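PDB 1YOC: DUF4442 domain-containing protein from Pseudomonas aeruginosa, which is of unknown function but belongs to the hotdog-fold clan, with a likeness to PaaI-type thioesterases that makes an acyl-CoA thioesterase role possible. Local coordinates for residues 30-35 against 66-71. Numbering follows the deposited sequence.
Sequences ASIAPQ and LCNAAE
N68 and A69 of the central hotdog helix, residues 63-81, meet I32 and S31 of the loop that leads from helix 15-25 into strand 35-40. In the hotdog fold a long helix lies against a curved antiparallel sheet, and here the loop packs on that helix. The contact is buried and small, 156 Å² over both sides.

Along 66-71, the first residues face elsewhere. L66 and C67 both pack on F136 of strand 133-146. N68 is the first to reach the loop, and its CA lies 7.5 Å from the CA of I32. Its CB takes part in the apolar contact, 4.0 Å from CD1 of I32 and 4.1 Å from CG2 of I32. Both methyls of I32 approach this carbon from the same side. The amide end of N68 lies near the hydroxyl of S31. The S31 hydroxyl is hydrogen-bonded to the backbone O of Y28 in its own chain and to the OH of Y28 of the second subunit. The same Y28 of the second subunit packs on N68 and I32, so the contact lies at the dimer interface.

A69 comes next, one step along the helix. It shares F48 of strand 43-48 with I32, which joins loop, helix and sheet. I32 holds CG1 between its backbone N and carbonyl carbon (chi1 61°), and chi2 is extended at 170°. This carries CD1 up to the helix backbone, 3.6 Å from N of A69 and 3.9 Å from CB of A69.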
ATOM      1  N   ALA B  30      -7.933  -9.066   2.567  1.00 12.86           N
ATOM      2  CA  ALA B  30      -8.897  -9.143   3.672  1.00 13.70           C
ATOM      3  C   ALA B  30      -8.658  -8.051   4.710  1.00 12.82           C
ATOM      4  O   ALA B  30      -9.568  -7.689   5.454  1.00 14.63           O
ATOM      5  CB  ALA B  30      -8.824 -10.563   4.354  1.00 13.36           C
ATOM      6  N   SER B  31      -7.442  -7.511   4.757  1.00 12.45           N
ATOM      7  CA  SER B  31      -7.115  -6.457   5.716  1.00 11.54           C
ATOM      8  C   SER B  31      -7.999  -5.228   5.489  1.00 11.27           C
ATOM      9  O   SER B  31      -8.142  -4.417   6.407  1.00  9.99           O
ATOM     10  CB  SER B  31      -5.625  -6.032   5.662  1.00 11.67           C
ATOM     11  OG  SER B  31      -5.261  -5.470   4.392  1.00 13.19           O
ATOM     12  N   ILE B  32      -8.570  -5.063   4.288  1.00 10.09           N
ATOM     13  CA  ILE B  32      -9.499  -3.927   4.115  1.00  9.82           C
ATOM     14  C   ILE B  32     -10.961  -4.385   3.957  1.00 10.95           C
ATOM     15  O   ILE B  32     -11.844  -3.546   3.805  1.00 12.12           O
ATOM     16  CB  ILE B  32      -9.125  -3.002   2.922  1.00 10.06           C
ATOM     17  CG1 ILE B  32      -9.148  -3.763   1.590  1.00 11.16           C
ATOM     18  CG2 ILE B  32      -7.715  -2.403   3.138  1.00  9.99           C
ATOM     19  CD1 ILE B  32      -9.033  -2.799   0.353  1.00  9.79           C
ATOM     20  N   ALA B  33     -11.216  -5.693   4.035  1.00 11.82           N
ATOM     21  CA  ALA B  33     -12.597  -6.248   3.926  1.00 12.63           C
ATOM     22  C   ALA B  33     -13.335  -5.664   2.729  1.00 11.74           C
ATOM     23  O   ALA B  33     -14.400  -5.079   2.847  1.00 12.91           O
ATOM     24  CB  ALA B  33     -13.373  -5.941   5.230  1.00 14.04           C
ATOM     25  N   PRO B  34     -12.782  -5.847   1.527  1.00 12.50           N
ATOM     26  CA  PRO B  34     -13.403  -5.296   0.320  1.00 12.73           C
ATOM     27  C   PRO B  34     -14.546  -6.116  -0.293  1.00 13.51           C
ATOM     28  O   PRO B  34     -14.764  -7.280   0.075  1.00 13.81           O
ATOM     29  CB  PRO B  34     -12.208  -5.221  -0.633  1.00 11.07           C
ATOM     30  CG  PRO B  34     -11.492  -6.582  -0.319  1.00 11.62           C
ATOM     31  CD  PRO B  34     -11.676  -6.775   1.189  1.00 11.35           C
ATOM     32  N   GLN B  35     -15.280  -5.478  -1.203  1.00 11.90           N
ATOM     33  CA  GLN B  35     -16.336  -6.163  -1.957  1.00 13.63           C
ATOM     34  C   GLN B  35     -16.238  -5.595  -3.368  1.00 12.95           C
ATOM     35  O   GLN B  35     -15.770  -4.451  -3.563  1.00 16.15           O
ATOM     36  CB  GLN B  35     -17.727  -5.826  -1.397  1.00 14.14           C
ATOM     37  CG  GLN B  35     -17.959  -6.300   0.035  1.00 14.90           C
ATOM     38  CD  GLN B  35     -18.056  -7.824   0.100  1.00 17.58           C
ATOM     39  OE1 GLN B  35     -18.373  -8.486  -0.896  1.00 18.11           O
ATOM     40  NE2 GLN B  35     -17.786  -8.377   1.265  1.00 17.48           N
ATOM     41  N   LEU B  66      -6.085   2.486   0.930  1.00  7.72           N
ATOM     42  CA  LEU B  66      -6.578   2.974  -0.353  1.00  8.55           C
ATOM     43  C   LEU B  66      -5.743   2.312  -1.460  1.00  7.89           C
ATOM     44  O   LEU B  66      -6.273   1.938  -2.528  1.00  9.53           O
ATOM     45  CB  LEU B  66      -6.449   4.521  -0.435  1.00  9.70           C
ATOM     46  CG  LEU B  66      -7.201   5.296   0.662  1.00 11.86           C
ATOM     47  CD1 LEU B  66      -6.770   6.770   0.636  1.00 11.21           C
ATOM     48  CD2 LEU B  66      -8.699   5.153   0.467  1.00 11.05           C
ATOM     49  N   CYS B  67      -4.435   2.205  -1.252  1.00  9.13           N
ATOM     50  CA  CYS B  67      -3.582   1.560  -2.268  1.00  8.81           C
ATOM     51  C   CYS B  67      -4.025   0.114  -2.430  1.00  9.19           C
ATOM     52  O   CYS B  67      -4.019  -0.420  -3.551  1.00  9.03           O
ATOM     53  CB  CYS B  67      -2.097   1.564  -1.868  1.00  8.98           C
ATOM     54  SG  CYS B  67      -1.318   3.179  -1.916  1.00 10.80           S
ATOM     55  N   ASN B  68      -4.355  -0.541  -1.310  1.00  8.48           N
ATOM     56  CA  ASN B  68      -4.789  -1.936  -1.390  1.00  9.80           C
ATOM     57  C   ASN B  68      -6.047  -2.103  -2.254  1.00  8.96           C
ATOM     58  O   ASN B  68      -6.159  -3.058  -3.057  1.00  9.34           O
ATOM     59  CB  ASN B  68      -5.042  -2.468   0.021  1.00 10.98           C
ATOM     60  CG  ASN B  68      -4.662  -3.964   0.178  1.00 14.28           C
ATOM     61  OD1 ASN B  68      -4.893  -4.547   1.242  1.00 17.54           O
ATOM     62  ND2 ASN B  68      -4.063  -4.570  -0.860  1.00 10.78           N
ATOM     63  N   ALA B  69      -7.002  -1.177  -2.109  1.00  8.90           N
ATOM     64  CA  ALA B  69      -8.222  -1.238  -2.904  1.00  9.96           C
ATOM     65  C   ALA B  69      -7.857  -1.053  -4.394  1.00  9.45           C
ATOM     66  O   ALA B  69      -8.424  -1.693  -5.286  1.00  8.68           O
ATOM     67  CB  ALA B  69      -9.211  -0.087  -2.475  1.00  9.53           C
ATOM     68  N   ALA B  70      -6.912  -0.148  -4.656  1.00 10.51           N
ATOM     69  CA  ALA B  70      -6.495   0.143  -6.043  1.00  9.32           C
ATOM     70  C   ALA B  70      -5.846  -1.082  -6.660  1.00 10.97           C
ATOM     71  O   ALA B  70      -6.125  -1.449  -7.815  1.00 10.74           O
ATOM     72  CB  ALA B  70      -5.512   1.333  -6.061  1.00  9.08           C
ATOM     73  N   GLU B  71      -4.990  -1.734  -5.882  1.00  9.96           N
ATOM     74  CA  GLU B  71      -4.320  -2.933  -6.366  1.00  9.90           C
ATOM     75  C   GLU B  71      -5.373  -4.024  -6.682  1.00  9.70           C
ATOM     76  O   GLU B  71      -5.249  -4.756  -7.671  1.00  9.41           O
ATOM     77  CB  GLU B  71      -3.392  -3.450  -5.280  1.00 12.47           C
ATOM     78  CG  GLU B  71      -2.762  -4.749  -5.615  1.00 15.20           C
ATOM     79  CD  GLU B  71      -1.462  -4.582  -6.360  1.00 21.92           C
ATOM     80  OE1 GLU B  71      -1.285  -3.558  -7.097  1.00 20.93           O
ATOM     81  OE2 GLU B  71      -0.630  -5.518  -6.194  1.00 23.78           O
TER